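Local coordinates for protein flavohemoglobin (Malassezia yamatoensis, PDB 6O0A) that binds heme and FAD and, as in other flavohemoglobins, probably uses electrons from NAD(P)H to convert nitric oxide and oxygen into nitrate, at residues A[105-110]-A[160-165]; A[167-172]-A[261-266]; A[282-287]-A[366-371]; A[292-297]-A[324-329]. All coordinates share one frame; numbering follows the deposited sequence.

Contact 1. Residues A[105-110]-A[160-165]; sequences KHASLG and KLYAQQ. With HEM (protoporphyrin IX containing Fe), chain C.
Tyr162 reaches across to Ala107 at the C-terminal end of helix 96-108, the proximal heme helix (helix F) of the globin fold, while its own helix 137-163 is the last of the globin domain. Although Tyr162 sets off past the other helix rather than at it, its outer end does the touching: CE1 lies 3.8 Å from Ala107 CB, and the hydroxyl carries on past the alanine to the helix end. Leu161, one residue earlier, sends CD1 to the same methyl, so Ala107 CB sits against both a leucine branch and Tyr162 CE1. The phenol oxygen OH comes within 3.1 Å of Gly110 C, and its hydrogen-bond partner is the carbonyl of Leu111 just beyond. Gly110, with positive phi, closes the helix in a Schellman motif, its N bonded to Ala107 O at 2.9 Å. The other side of the helix serves the cofactor. His106 turns its ring away from Tyr162, with CG anti to the carbonyl carbon (chi1 -79°), and is the proximal ligand; ND1 is hydrogen-bonded to Glu158 OE2, which helps to fix the ring's rotation and probably makes the imidazole more electron-rich. Lys105, bent along its chain, gives a weak hydrogen bond from NZ to heme O1A and also touches FAD. On the heme itself, His106 NE2 coordinates the iron at 2.2 Å.

Contact 2. Residues A[167-172]-A[261-266]; sequences NNIVRA and ISNPYG
The carboxamides of Asn167 and Asn263 approach from opposite directions with their planes 30° apart and exchange two hydrogen bonds, each acceptor lying near the plane of the amide that donates to it. Asn263 ND2 gives to Asn167 OD1 at 2.9 Å, arriving in the carbonyl plane on a lone pair; in return Asn167 ND2 gives to Asn263 OD1 at 3.0 Å, tilted 27° from the plane of that carbonyl. Ile169 brings CD1 up beside the Asn263 amide at roughly a right angle, 4.0 Å from its OD1. Placed between its backbone N and carbonyl carbon (chi1 58°), the Asn167 amide can also turn back on its own chain: OD1 accepts from Ile169 N, an Asx turn, so two donors hold this oxygen. Asn167 ND2 also hydrogen-bonds to Ala198 O. The pair lies where the linker from the globin domain enters the antiparallel FAD-binding sheet, and there strand 171-181 joins strand 258-262. Ala172 and Ile261 form a hydrogen-bonded antiparallel pair, with Ile261 N to Ala172 O at 2.8 Å. Nearer the asparagines, the two chains part enough for a water 2.7 Å from Val170 O, in plane at the edge of the Tyr265 ring. Ser262 turns its hydroxyl to Asn263 O, 2.9 Å from OG, and OG is also hydrogen-bonded to Ser209 N.

Contact 3. Residues A[282-287]-A[366-371]; sequences VLICAG and ASVFLC
Five backbone hydrogen bonds stitch Val282 to Ala286 onto Ser367 to Cys371 in parallel register, the two strands running 15° apart. The bonds zigzag: Phe369 N gives to Val282 O at 2.8 Å, Ile284 N gives to Phe369 O, and Ala286 N ends the ladder on Cys371 O. The same carbonyls also take CA-H...O contacts, such as Leu370 CA to Ile284 O at 3.2 Å. Apolar contacts occur on both faces. On one, Ile284 and Leu370 run alongside each other in one direction, CB of the former 3.7 Å from CD2 of the latter, while Ile284 CD1 runs on to Val368 CG1. On the other, Leu283 CD2 rests 3.7 Å from Phe369 CB. Both strands belong to the parallel sheet of the Rossmann-like NAD-binding domain, 281-286 being flanked on its far side by 308-315, and 367-371 by 394-397. Helix 374-386 covers the Ile284 face; helix 290-302 packs on the Phe369 face, where Phe296 meets Phe369 edge-to-face.

Contact 4. Residues A[292-297]-A[324-329]; sequences PVLAFV and RGELLE
Leu294 and Leu327 both start with CG anti to the backbone N (chi1 177° and 178°), which swings each isobutyl group out of its own helix into the gap between them. Leu294 spreads its two branches over the neighbouring helix: CD1 settles 3.8 Å from Leu327 CA, and CD2 comes against the carboxylate end of Glu326, 3.7 Å from its OE2. Glu326, extended beyond CG, crosses Leu294 at about a right angle. Leu327 answers with CD1, which rests against both Val297 CG2 (3.9 Å) and Val293 CG1 (4.2 Å). The segments 292-297 and 324-329 of helices 290-302 and 324-332 run 26° apart, with axes 9.8 Å from each other, on one face of the parallel sheet in this Rossmann-like domain; Val293 and Val297 also reach down to Leu283, and Leu327 to Tyr341. No hydrogen bond crosses between the segments, so contact between them probably rests on burial of the aliphatic branches, while the Glu326 charge is met outside the pair by a salt bridge from OE1 to Arg235.

How the contacts relate
Along the chain, contact 1 closes before contact 2 opens, and both precede contacts 3 and 4, contact 4 being nested inside the loop that contact 3 closes. Contacts 1 and 2 touch, their centres 7 Å apart: helix 137-163 runs on into strand 171-181, and Tyr265 packs against both helices of contact 1, so the heme domain is seated on the end of the FAD-binding sheet. Contacts 3 and 4 lie in the NAD-binding domain, 12 Å apart between centres, with helix 290-302 resting on the sheet through Pro292, Val293 and Phe296. The two pairs are about 25 to 27 Å apart between centres. FAD touches Lys105 and lies about 7 Å from the side chain of Cys371, consistent with electron transfer from nucleotide through flavin to heme.

Contact 1. Residues A[105-110]-A[160-165]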
loop_
_atom_site.group_PDB
_atom_site.type_symbol
_atom_site.label_atom_id
_atom_site.label_comp_id
_atom_site.label_asym_id
_atom_site.label_seq_id
_atom_site.Cartn_x
_atom_site.Cartn_y
_atom_site.Cartn_z
ATOM N N LYS A 105 -6.032 3.463 -0.485
ATOM C CA LYS A 105 -5.375 4.040 0.689
ATOM C C LYS A 105 -6.241 5.124 1.318
ATOM O O LYS A 105 -6.435 5.155 2.538
ATOM C CB LYS A 105 -4.007 4.601 0.303
ATOM C CG LYS A 105 -3.183 5.115 1.482
ATOM C CD LYS A 105 -2.818 3.980 2.416
ATOM C CE LYS A 105 -1.833 3.007 1.765
ATOM N NZ LYS A 105 -0.439 3.536 1.792
ATOM N N HIS A 106 -6.763 6.032 0.490
ATOM C CA HIS A 106 -7.643 7.092 0.978
ATOM C C HIS A 106 -8.846 6.531 1.715
ATOM O O HIS A 106 -9.255 7.061 2.756
ATOM C CB HIS A 106 -8.124 7.935 -0.193
ATOM C CG HIS A 106 -7.117 8.915 -0.673
ATOM N ND1 HIS A 106 -7.306 9.670 -1.808
ATOM C CD2 HIS A 106 -5.913 9.271 -0.170
ATOM C CE1 HIS A 106 -6.261 10.458 -1.985
ATOM N NE2 HIS A 106 -5.397 10.220 -1.013
ATOM N N ALA A 107 -9.472 5.504 1.147
ATOM C CA ALA A 107 -10.637 4.898 1.781
ATOM C C ALA A 107 -10.263 4.268 3.116
ATOM O O ALA A 107 -10.986 4.422 4.106
ATOM C CB ALA A 107 -11.269 3.864 0.844
ATOM N N SER A 108 -9.120 3.576 3.163
ATOM C CA SER A 108 -8.609 3.041 4.419
ATOM C C SER A 108 -8.526 4.118 5.487
ATOM O O SER A 108 -8.874 3.886 6.652
ATOM C CB SER A 108 -7.222 2.436 4.188
ATOM O OG SER A 108 -6.739 1.804 5.348
ATOM N N LEU A 109 -8.061 5.307 5.104
ATOM C CA LEU A 109 -7.909 6.449 6.003
ATOM C C LEU A 109 -9.199 7.248 6.175
ATOM O O LEU A 109 -9.229 8.214 6.955
ATOM C CB LEU A 109 -6.772 7.339 5.478
ATOM C CG LEU A 109 -5.418 6.622 5.440
ATOM C CD1 LEU A 109 -4.410 7.337 4.540
ATOM C CD2 LEU A 109 -4.880 6.430 6.838
ATOM N N GLY A 110 -10.266 6.868 5.477
ATOM C CA GLY A 110 -11.556 7.508 5.672
ATOM C C GLY A 110 -11.682 8.871 5.035
ATOM O O GLY A 110 -12.508 9.676 5.472
ATOM N N LYS A 160 -17.308 4.677 -4.584
ATOM C CA LYS A 160 -17.665 3.293 -4.885
ATOM C C LYS A 160 -17.114 2.335 -3.836
ATOM O O LYS A 160 -17.769 1.341 -3.488
ATOM C CB LYS A 160 -17.158 2.913 -6.277
ATOM C CG LYS A 160 -17.818 3.692 -7.412
ATOM C CD LYS A 160 -17.297 3.239 -8.773
ATOM C CE LYS A 160 -17.985 3.975 -9.906
ATOM N NZ LYS A 160 -19.459 3.738 -9.892
ATOM N N LEU A 161 -15.903 2.601 -3.340
ATOM C CA LEU A 161 -15.319 1.746 -2.307
ATOM C C LEU A 161 -16.137 1.808 -1.026
ATOM O O LEU A 161 -16.407 0.778 -0.396
ATOM C CB LEU A 161 -13.867 2.150 -2.038
ATOM C CG LEU A 161 -12.855 1.891 -3.157
ATOM C CD1 LEU A 161 -11.545 2.595 -2.903
ATOM C CD2 LEU A 161 -12.621 0.386 -3.285
ATOM N N TYR A 162 -16.525 3.017 -0.613
ATOM C CA TYR A 162 -17.331 3.161 0.593
ATOM C C TYR A 162 -18.671 2.456 0.455
ATOM O O TYR A 162 -19.181 1.899 1.436
ATOM C CB TYR A 162 -17.552 4.641 0.904
ATOM C CG TYR A 162 -16.314 5.391 1.346
ATOM C CD1 TYR A 162 -15.366 4.785 2.171
ATOM C CD2 TYR A 162 -16.101 6.711 0.950
ATOM C CE1 TYR A 162 -14.240 5.473 2.591
ATOM C CE2 TYR A 162 -14.969 7.405 1.365
ATOM C CZ TYR A 162 -14.046 6.779 2.179
ATOM O OH TYR A 162 -12.916 7.459 2.602
ATOM N N ALA A 163 -19.240 2.433 -0.756
ATOM C CA ALA A 163 -20.533 1.790 -0.959
ATOM C C ALA A 163 -20.461 0.281 -0.796
ATOM O O ALA A 163 -21.500 -0.353 -0.600
ATOM C CB ALA A 163 -21.099 2.132 -2.339
ATOM N N GLN A 164 -19.266 -0.307 -0.865
ATOM C CA GLN A 164 -19.132 -1.751 -0.715
ATOM C C GLN A 164 -19.090 -2.204 0.742
ATOM O O GLN A 164 -19.123 -3.416 0.998
ATOM C CB GLN A 164 -17.865 -2.236 -1.425
ATOM C CG GLN A 164 -17.839 -1.971 -2.923
ATOM C CD GLN A 164 -16.589 -2.523 -3.580
ATOM O OE1 GLN A 164 -15.521 -1.912 -3.523
ATOM N NE2 GLN A 164 -16.713 -3.689 -4.201
ATOM N N GLN A 165 -19.029 -1.279 1.696
ATOM C CA GLN A 165 -18.790 -1.661 3.080
ATOM C C GLN A 165 -20.068 -2.130 3.773
ATOM O O GLN A 165 -21.188 -1.745 3.421
ATOM C CB GLN A 165 -18.206 -0.492 3.869
ATOM C CG GLN A 165 -16.933 0.030 3.261
ATOM C CD GLN A 165 -15.947 -1.082 3.035
ATOM O OE1 GLN A 165 -15.590 -1.807 3.965
ATOM N NE2 GLN A 165 -15.519 -1.247 1.791
HETATM C CHA HEM C . -1.478 9.259 0.437
HETATM C CHB HEM C . -2.282 11.525 -3.808
HETATM C CHC HEM C . -5.743 14.204 -1.714
HETATM C CHD HEM C . -4.478 12.418 2.615
HETATM C C1A HEM C . -1.411 9.622 -0.897
HETATM C C2A HEM C . -0.538 9.044 -1.896
HETATM C C3A HEM C . -0.764 9.662 -3.061
HETATM C C4A HEM C . -1.777 10.675 -2.845
HETATM C CMA HEM C . -0.067 9.386 -4.410
HETATM C CAA HEM C . 0.451 7.887 -1.644
HETATM C CBA HEM C . -0.353 6.614 -1.902
HETATM C CGA HEM C . 0.495 5.402 -1.603
HETATM O O1A HEM C . 1.095 5.341 -0.501
HETATM O O2A HEM C . 0.568 4.492 -2.463
HETATM C C1B HEM C . -3.295 12.444 -3.621
HETATM C C2B HEM C . -3.858 13.315 -4.636
HETATM C C3B HEM C . -4.807 14.073 -4.053
HETATM C C4B HEM C . -4.886 13.683 -2.657
HETATM C CMB HEM C . -3.370 13.329 -6.099
HETATM C CAB HEM C . -5.723 15.155 -4.679
HETATM C CBB HEM C . -5.925 15.318 -5.996
HETATM C C1C HEM C . -5.666 13.976 -0.356
HETATM C C2C HEM C . -6.439 14.663 0.648
HETATM C C3C HEM C . -6.100 14.173 1.855
HETATM C C4C HEM C . -5.082 13.169 1.637
HETATM C CMC HEM C . -7.489 15.743 0.302
HETATM C CAC HEM C . -6.591 14.570 3.272
HETATM C CBC HEM C . -7.032 15.808 3.565
HETATM C C1D HEM C . -3.565 11.410 2.384
HETATM C C2D HEM C . -2.946 10.611 3.425
HETATM C C3D HEM C . -2.114 9.750 2.843
HETATM C C4D HEM C . -2.175 9.955 1.405
HETATM C CMD HEM C . -3.220 10.780 4.938
HETATM C CAD HEM C . -1.240 8.711 3.579
HETATM C CBD HEM C . 0.211 9.174 3.494
HETATM C CGD HEM C . 0.516 10.245 4.517
HETATM O O1D HEM C . 0.174 10.066 5.717
HETATM O O2D HEM C . 1.127 11.281 4.135
HETATM N NA HEM C . -2.154 10.617 -1.514
HETATM N NB HEM C . -3.943 12.697 -2.432
HETATM N NC HEM C . -4.847 13.060 0.276
HETATM N ND HEM C . -3.083 10.976 1.165
HETATM FE FE HEM C . -3.703 11.652 -0.684
#

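Contact 2. Residues A[167-172]-A[261-266]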
loop_
_atom_site.group_PDB
_atom_site.type_symbol
_atom_site.label_atom_id
_atom_site.label_comp_id
_atom_site.label_asym_id
_atom_site.label_seq_id
_atom_site.Cartn_x
_atom_site.Cartn_y
_atom_site.Cartn_z
ATOM N N ASN A 167 -20.760 -1.305 6.792
ATOM C CA ASN A 167 -21.037 -0.338 7.839
ATOM C C ASN A 167 -20.906 1.052 7.235
ATOM O O ASN A 167 -20.524 1.209 6.073
ATOM C CB ASN A 167 -20.084 -0.514 9.016
ATOM C CG ASN A 167 -18.639 -0.389 8.596
ATOM O OD1 ASN A 167 -18.226 0.659 8.090
ATOM N ND2 ASN A 167 -17.859 -1.454 8.793
ATOM N N ASN A 168 -21.225 2.069 8.040
ATOM C CA ASN A 168 -21.201 3.452 7.583
ATOM C C ASN A 168 -20.157 4.278 8.331
ATOM O O ASN A 168 -20.314 5.491 8.481
ATOM C CB ASN A 168 -22.584 4.086 7.733
ATOM C CG ASN A 168 -23.020 4.186 9.178
ATOM O OD1 ASN A 168 -22.435 3.561 10.064
ATOM N ND2 ASN A 168 -24.054 4.991 9.430
ATOM N N ILE A 169 -19.098 3.639 8.825
ATOM C CA ILE A 169 -18.050 4.336 9.554
ATOM C C ILE A 169 -16.755 4.217 8.762
ATOM O O ILE A 169 -16.693 3.526 7.747
ATOM C CB ILE A 169 -17.898 3.820 11.001
ATOM C CG1 ILE A 169 -17.808 2.292 11.079
ATOM C CG2 ILE A 169 -19.108 4.297 11.821
ATOM C CD1 ILE A 169 -16.482 1.658 10.624
ATOM N N VAL A 170 -15.714 4.915 9.223
ATOM C CA VAL A 170 -14.393 4.757 8.623
ATOM C C VAL A 170 -13.433 3.980 9.513
ATOM O O VAL A 170 -12.442 3.443 8.995
ATOM C CB VAL A 170 -13.769 6.103 8.198
ATOM C CG1 VAL A 170 -14.612 6.737 7.081
ATOM C CG2 VAL A 170 -13.629 7.046 9.367
ATOM N N ARG A 171 -13.685 3.902 10.817
ATOM C CA ARG A 171 -12.939 3.006 11.688
ATOM C C ARG A 171 -13.803 2.685 12.900
ATOM O O ARG A 171 -14.724 3.436 13.248
ATOM C CB ARG A 171 -11.593 3.607 12.107
ATOM C CG ARG A 171 -11.666 5.016 12.660
ATOM C CD ARG A 171 -10.254 5.549 12.847
ATOM N NE ARG A 171 -10.215 6.926 13.319
ATOM C CZ ARG A 171 -10.102 7.982 12.518
ATOM N NH1 ARG A 171 -10.060 9.200 13.031
ATOM N NH2 ARG A 171 -10.032 7.818 11.204
ATOM N N ALA A 172 -13.508 1.543 13.522
ATOM C CA ALA A 172 -14.310 1.046 14.632
ATOM C C ALA A 172 -13.389 0.438 15.680
ATOM O O ALA A 172 -12.252 0.069 15.391
ATOM C CB ALA A 172 -15.351 0.014 14.167
ATOM N N ILE A 261 -9.715 0.237 14.167
ATOM C CA ILE A 261 -9.289 -0.404 12.922
ATOM C C ILE A 261 -10.223 0.031 11.803
ATOM O O ILE A 261 -11.450 0.056 11.977
ATOM C CB ILE A 261 -9.273 -1.940 13.028
ATOM C CG1 ILE A 261 -8.382 -2.373 14.197
ATOM C CG2 ILE A 261 -8.778 -2.554 11.702
ATOM C CD1 ILE A 261 -8.120 -3.884 14.293
ATOM N N SER A 262 -9.641 0.360 10.650
ATOM C CA SER A 262 -10.414 0.806 9.502
ATOM C C SER A 262 -11.134 -0.372 8.847
ATOM O O SER A 262 -10.984 -1.537 9.232
ATOM C CB SER A 262 -9.506 1.470 8.471
ATOM O OG SER A 262 -8.743 0.474 7.778
ATOM N N ASN A 263 -11.903 -0.049 7.819
ATOM C CA ASN A 263 -12.438 -1.060 6.938
ATOM C C ASN A 263 -11.324 -1.580 6.031
ATOM O O ASN A 263 -10.307 -0.912 5.839
ATOM C CB ASN A 263 -13.602 -0.468 6.148
ATOM C CG ASN A 263 -14.829 -0.249 7.026
ATOM O OD1 ASN A 263 -15.034 -0.978 8.008
ATOM N ND2 ASN A 263 -15.644 0.743 6.687
ATOM N N PRO A 264 -11.475 -2.794 5.496
ATOM C CA PRO A 264 -10.396 -3.391 4.702
ATOM C C PRO A 264 -10.426 -2.910 3.256
ATOM O O PRO A 264 -11.492 -2.742 2.657
ATOM C CB PRO A 264 -10.701 -4.891 4.789
ATOM C CG PRO A 264 -12.215 -4.935 4.818
ATOM C CD PRO A 264 -12.634 -3.700 5.624
ATOM N N TYR A 265 -9.232 -2.698 2.696
ATOM C CA TYR A 265 -9.094 -2.163 1.347
ATOM C C TYR A 265 -7.826 -2.724 0.709
ATOM O O TYR A 265 -7.028 -3.409 1.351
ATOM C CB TYR A 265 -9.085 -0.620 1.365
ATOM C CG TYR A 265 -10.441 -0.033 1.691
ATOM C CD1 TYR A 265 -11.485 -0.105 0.777
ATOM C CD2 TYR A 265 -10.683 0.582 2.918
ATOM C CE1 TYR A 265 -12.739 0.409 1.065
ATOM C CE2 TYR A 265 -11.937 1.111 3.217
ATOM C CZ TYR A 265 -12.961 1.016 2.285
ATOM O OH TYR A 265 -14.206 1.529 2.560
ATOM N N GLY A 266 -7.649 -2.414 -0.569
ATOM C CA GLY A 266 -6.434 -2.765 -1.268
ATOM C C GLY A 266 -6.800 -3.449 -2.559
ATOM O O GLY A 266 -7.771 -4.210 -2.598
HETATM O O HOH W 1 -12.175 2.937 6.313
#

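Contact 3. Residues A[282-287]-A[366-371]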
loop_
_atom_site.group_PDB
_atom_site.type_symbol
_atom_site.label_atom_id
_atom_site.label_comp_id
_atom_site.label_asym_id
_atom_site.label_seq_id
_atom_site.Cartn_x
_atom_site.Cartn_y
_atom_site.Cartn_z
ATOM N N VAL A 282 3.539 -17.261 -9.241
ATOM C CA VAL A 282 4.845 -17.252 -8.596
ATOM C C VAL A 282 4.803 -16.137 -7.568
ATOM O O VAL A 282 4.547 -14.977 -7.915
ATOM C CB VAL A 282 5.994 -17.058 -9.605
ATOM C CG1 VAL A 282 7.342 -17.108 -8.890
ATOM C CG2 VAL A 282 5.942 -18.129 -10.701
ATOM N N LEU A 283 5.002 -16.489 -6.300
ATOM C CA LEU A 283 4.915 -15.536 -5.199
ATOM C C LEU A 283 6.305 -15.401 -4.589
ATOM O O LEU A 283 6.868 -16.390 -4.097
ATOM C CB LEU A 283 3.890 -15.997 -4.160
ATOM C CG LEU A 283 2.528 -16.426 -4.726
ATOM C CD1 LEU A 283 1.610 -16.893 -3.598
ATOM C CD2 LEU A 283 1.869 -15.276 -5.495
ATOM N N ILE A 284 6.859 -14.192 -4.626
ATOM C CA ILE A 284 8.237 -13.947 -4.204
ATOM C C ILE A 284 8.215 -12.881 -3.117
ATOM O O ILE A 284 7.699 -11.777 -3.337
ATOM C CB ILE A 284 9.118 -13.509 -5.381
ATOM C CG1 ILE A 284 9.136 -14.599 -6.465
ATOM C CG2 ILE A 284 10.514 -13.167 -4.894
ATOM C CD1 ILE A 284 9.982 -14.253 -7.684
ATOM N N CYS A 285 8.784 -13.194 -1.951
ATOM C CA CYS A 285 8.708 -12.256 -0.841
ATOM C C CYS A 285 9.987 -12.269 -0.013
ATOM O O CYS A 285 10.803 -13.192 -0.085
ATOM C CB CYS A 285 7.495 -12.543 0.069
ATOM S SG CYS A 285 7.530 -14.158 0.871
ATOM N N ALA A 286 10.148 -11.215 0.788
ATOM C CA ALA A 286 11.257 -11.105 1.720
ATOM C C ALA A 286 10.728 -10.605 3.052
ATOM O O ALA A 286 9.873 -9.716 3.093
ATOM C CB ALA A 286 12.342 -10.147 1.211
ATOM N N GLY A 287 11.248 -11.177 4.133
ATOM C CA GLY A 287 10.918 -10.664 5.460
ATOM C C GLY A 287 9.424 -10.705 5.717
ATOM O O GLY A 287 8.746 -11.695 5.422
ATOM N N ALA A 366 2.577 -16.948 -16.613
ATOM C CA ALA A 366 2.594 -16.839 -15.160
ATOM C C ALA A 366 2.448 -15.389 -14.725
ATOM O O ALA A 366 2.970 -14.474 -15.369
ATOM C CB ALA A 366 3.890 -17.408 -14.589
ATOM N N SER A 367 1.716 -15.182 -13.635
ATOM C CA SER A 367 1.752 -13.917 -12.917
ATOM C C SER A 367 2.760 -14.051 -11.790
ATOM O O SER A 367 2.834 -15.094 -11.129
ATOM C CB SER A 367 0.379 -13.546 -12.355
ATOM O OG SER A 367 -0.570 -13.344 -13.388
ATOM N N VAL A 368 3.561 -13.008 -11.596
ATOM C CA VAL A 368 4.577 -12.985 -10.552
ATOM C C VAL A 368 4.242 -11.861 -9.587
ATOM O O VAL A 368 4.064 -10.713 -10.008
ATOM C CB VAL A 368 5.987 -12.786 -11.133
ATOM C CG1 VAL A 368 7.006 -12.795 -10.020
ATOM C CG2 VAL A 368 6.299 -13.858 -12.176
ATOM N N PHE A 369 4.172 -12.190 -8.300
ATOM C CA PHE A 369 3.874 -11.233 -7.240
ATOM C C PHE A 369 5.116 -11.024 -6.376
ATOM O O PHE A 369 5.768 -11.996 -5.982
ATOM C CB PHE A 369 2.707 -11.734 -6.382
ATOM C CG PHE A 369 2.482 -10.931 -5.137
ATOM C CD1 PHE A 369 1.836 -9.706 -5.194
ATOM C CD2 PHE A 369 2.918 -11.399 -3.904
ATOM C CE1 PHE A 369 1.634 -8.962 -4.044
ATOM C CE2 PHE A 369 2.709 -10.658 -2.738
ATOM C CZ PHE A 369 2.067 -9.440 -2.810
ATOM N N LEU A 370 5.446 -9.762 -6.089
ATOM C CA LEU A 370 6.595 -9.410 -5.259
ATOM C C LEU A 370 6.145 -8.641 -4.026
ATOM O O LEU A 370 5.346 -7.708 -4.124
ATOM C CB LEU A 370 7.599 -8.532 -6.014
ATOM C CG LEU A 370 8.031 -8.979 -7.403
ATOM C CD1 LEU A 370 8.939 -7.918 -8.026
ATOM C CD2 LEU A 370 8.729 -10.332 -7.307
ATOM N N CYS A 371 6.695 -8.997 -2.872
ATOM C CA CYS A 371 6.485 -8.167 -1.692
ATOM C C CYS A 371 7.716 -8.250 -0.805
ATOM O O CYS A 371 8.037 -9.322 -0.288
ATOM C CB CYS A 371 5.245 -8.603 -0.924
ATOM S SG CYS A 371 4.825 -7.436 0.353
#

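Contact 4. Residues A[292-297]-A[324-329]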
loop_
_atom_site.group_PDB
_atom_site.type_symbol
_atom_site.label_atom_id
_atom_site.label_comp_id
_atom_site.label_asym_id
_atom_site.label_seq_id
_atom_site.Cartn_x
_atom_site.Cartn_y
_atom_site.Cartn_z
ATOM N N PRO A 292 1.064 -10.883 2.704
ATOM C CA PRO A 292 0.110 -11.161 1.605
ATOM C C PRO A 292 0.265 -12.554 1.007
ATOM O O PRO A 292 -0.731 -13.160 0.591
ATOM C CB PRO A 292 0.417 -10.062 0.570
ATOM C CG PRO A 292 1.776 -9.567 0.909
ATOM C CD PRO A 292 1.931 -9.726 2.392
ATOM N N VAL A 293 1.487 -13.081 0.963
ATOM C CA VAL A 293 1.703 -14.423 0.422
ATOM C C VAL A 293 0.910 -15.455 1.223
ATOM O O VAL A 293 0.212 -16.311 0.662
ATOM C CB VAL A 293 3.209 -14.739 0.395
ATOM C CG1 VAL A 293 3.459 -16.203 0.021
ATOM C CG2 VAL A 293 3.937 -13.812 -0.596
ATOM N N LEU A 294 0.996 -15.387 2.550
ATOM C CA LEU A 294 0.220 -16.299 3.387
ATOM C C LEU A 294 -1.288 -16.117 3.184
ATOM O O LEU A 294 -2.038 -17.098 3.106
ATOM C CB LEU A 294 0.602 -16.093 4.851
ATOM C CG LEU A 294 -0.186 -16.943 5.840
ATOM C CD1 LEU A 294 -0.004 -18.439 5.546
ATOM C CD2 LEU A 294 0.221 -16.607 7.278
ATOM N N ALA A 295 -1.756 -14.870 3.079
ATOM C CA ALA A 295 -3.167 -14.653 2.764
ATOM C C ALA A 295 -3.558 -15.313 1.441
ATOM O O ALA A 295 -4.602 -15.973 1.351
ATOM C CB ALA A 295 -3.471 -13.146 2.730
ATOM N N PHE A 296 -2.723 -15.161 0.407
ATOM C CA PHE A 296 -3.031 -15.750 -0.898
ATOM C C PHE A 296 -3.041 -17.266 -0.824
ATOM O O PHE A 296 -3.930 -17.923 -1.382
ATOM C CB PHE A 296 -1.998 -15.317 -1.942
ATOM C CG PHE A 296 -2.035 -13.859 -2.292
ATOM C CD1 PHE A 296 -3.210 -13.120 -2.185
ATOM C CD2 PHE A 296 -0.888 -13.226 -2.741
ATOM C CE1 PHE A 296 -3.232 -11.776 -2.523
ATOM C CE2 PHE A 296 -0.904 -11.878 -3.073
ATOM C CZ PHE A 296 -2.080 -11.157 -2.966
ATOM N N VAL A 297 -2.047 -17.836 -0.147
ATOM C CA VAL A 297 -1.919 -19.285 -0.109
ATOM C C VAL A 297 -3.072 -19.905 0.661
ATOM O O VAL A 297 -3.631 -20.921 0.245
ATOM C CB VAL A 297 -0.553 -19.681 0.474
ATOM C CG1 VAL A 297 -0.497 -21.190 0.679
ATOM C CG2 VAL A 297 0.545 -19.255 -0.482
ATOM N N ARG A 324 6.650 -18.867 8.860
ATOM C CA ARG A 324 7.069 -19.933 7.946
ATOM C C ARG A 324 6.321 -21.231 8.207
ATOM O O ARG A 324 5.882 -21.901 7.261
ATOM C CB ARG A 324 8.575 -20.170 8.054
ATOM C CG ARG A 324 9.050 -21.425 7.325
ATOM C CD ARG A 324 10.556 -21.357 7.064
ATOM N NE ARG A 324 11.017 -22.553 6.365
ATOM C CZ ARG A 324 11.401 -23.659 6.988
ATOM N NH1 ARG A 324 11.376 -23.716 8.311
ATOM N NH2 ARG A 324 11.814 -24.715 6.286
ATOM N N GLY A 325 6.184 -21.622 9.476
ATOM C CA GLY A 325 5.505 -22.876 9.767
ATOM C C GLY A 325 4.096 -22.907 9.212
ATOM O O GLY A 325 3.683 -23.887 8.585
ATOM N N GLU A 326 3.349 -21.822 9.411
ATOM C CA GLU A 326 1.974 -21.759 8.932
ATOM C C GLU A 326 1.916 -21.724 7.408
ATOM O O GLU A 326 1.051 -22.363 6.801
ATOM C CB GLU A 326 1.284 -20.536 9.528
ATOM C CG GLU A 326 -0.137 -20.374 9.070
ATOM C CD GLU A 326 -0.820 -19.205 9.746
ATOM O OE1 GLU A 326 -0.246 -18.669 10.725
ATOM O OE2 GLU A 326 -1.917 -18.819 9.295
ATOM N N LEU A 327 2.826 -20.981 6.775
ATOM C CA LEU A 327 2.872 -20.964 5.318
ATOM C C LEU A 327 3.109 -22.363 4.773
ATOM O O LEU A 327 2.439 -22.790 3.825
ATOM C CB LEU A 327 3.956 -20.006 4.835
ATOM C CG LEU A 327 4.154 -19.918 3.319
ATOM C CD1 LEU A 327 2.867 -19.465 2.633
ATOM C CD2 LEU A 327 5.311 -18.948 3.015
ATOM N N LEU A 328 4.042 -23.102 5.377
ATOM C CA LEU A 328 4.316 -24.454 4.901
ATOM C C LEU A 328 3.106 -25.362 5.079
ATOM O O LEU A 328 2.822 -26.193 4.212
ATOM C CB LEU A 328 5.530 -25.036 5.620
ATOM C CG LEU A 328 6.859 -24.320 5.328
ATOM C CD1 LEU A 328 8.000 -24.995 6.052
ATOM C CD2 LEU A 328 7.128 -24.255 3.831
ATOM N N GLU A 329 2.378 -25.218 6.191
ATOM C CA GLU A 329 1.201 -26.061 6.396
ATOM C C GLU A 329 0.140 -25.773 5.345
ATOM O O GLU A 329 -0.437 -26.698 4.762
ATOM C CB GLU A 329 0.636 -25.860 7.801
ATOM C CG GLU A 329 1.488 -26.446 8.901
ATOM C CD GLU A 329 1.750 -27.930 8.710
ATOM O OE1 GLU A 329 0.779 -28.717 8.605
ATOM O OE2 GLU A 329 2.935 -28.312 8.649
#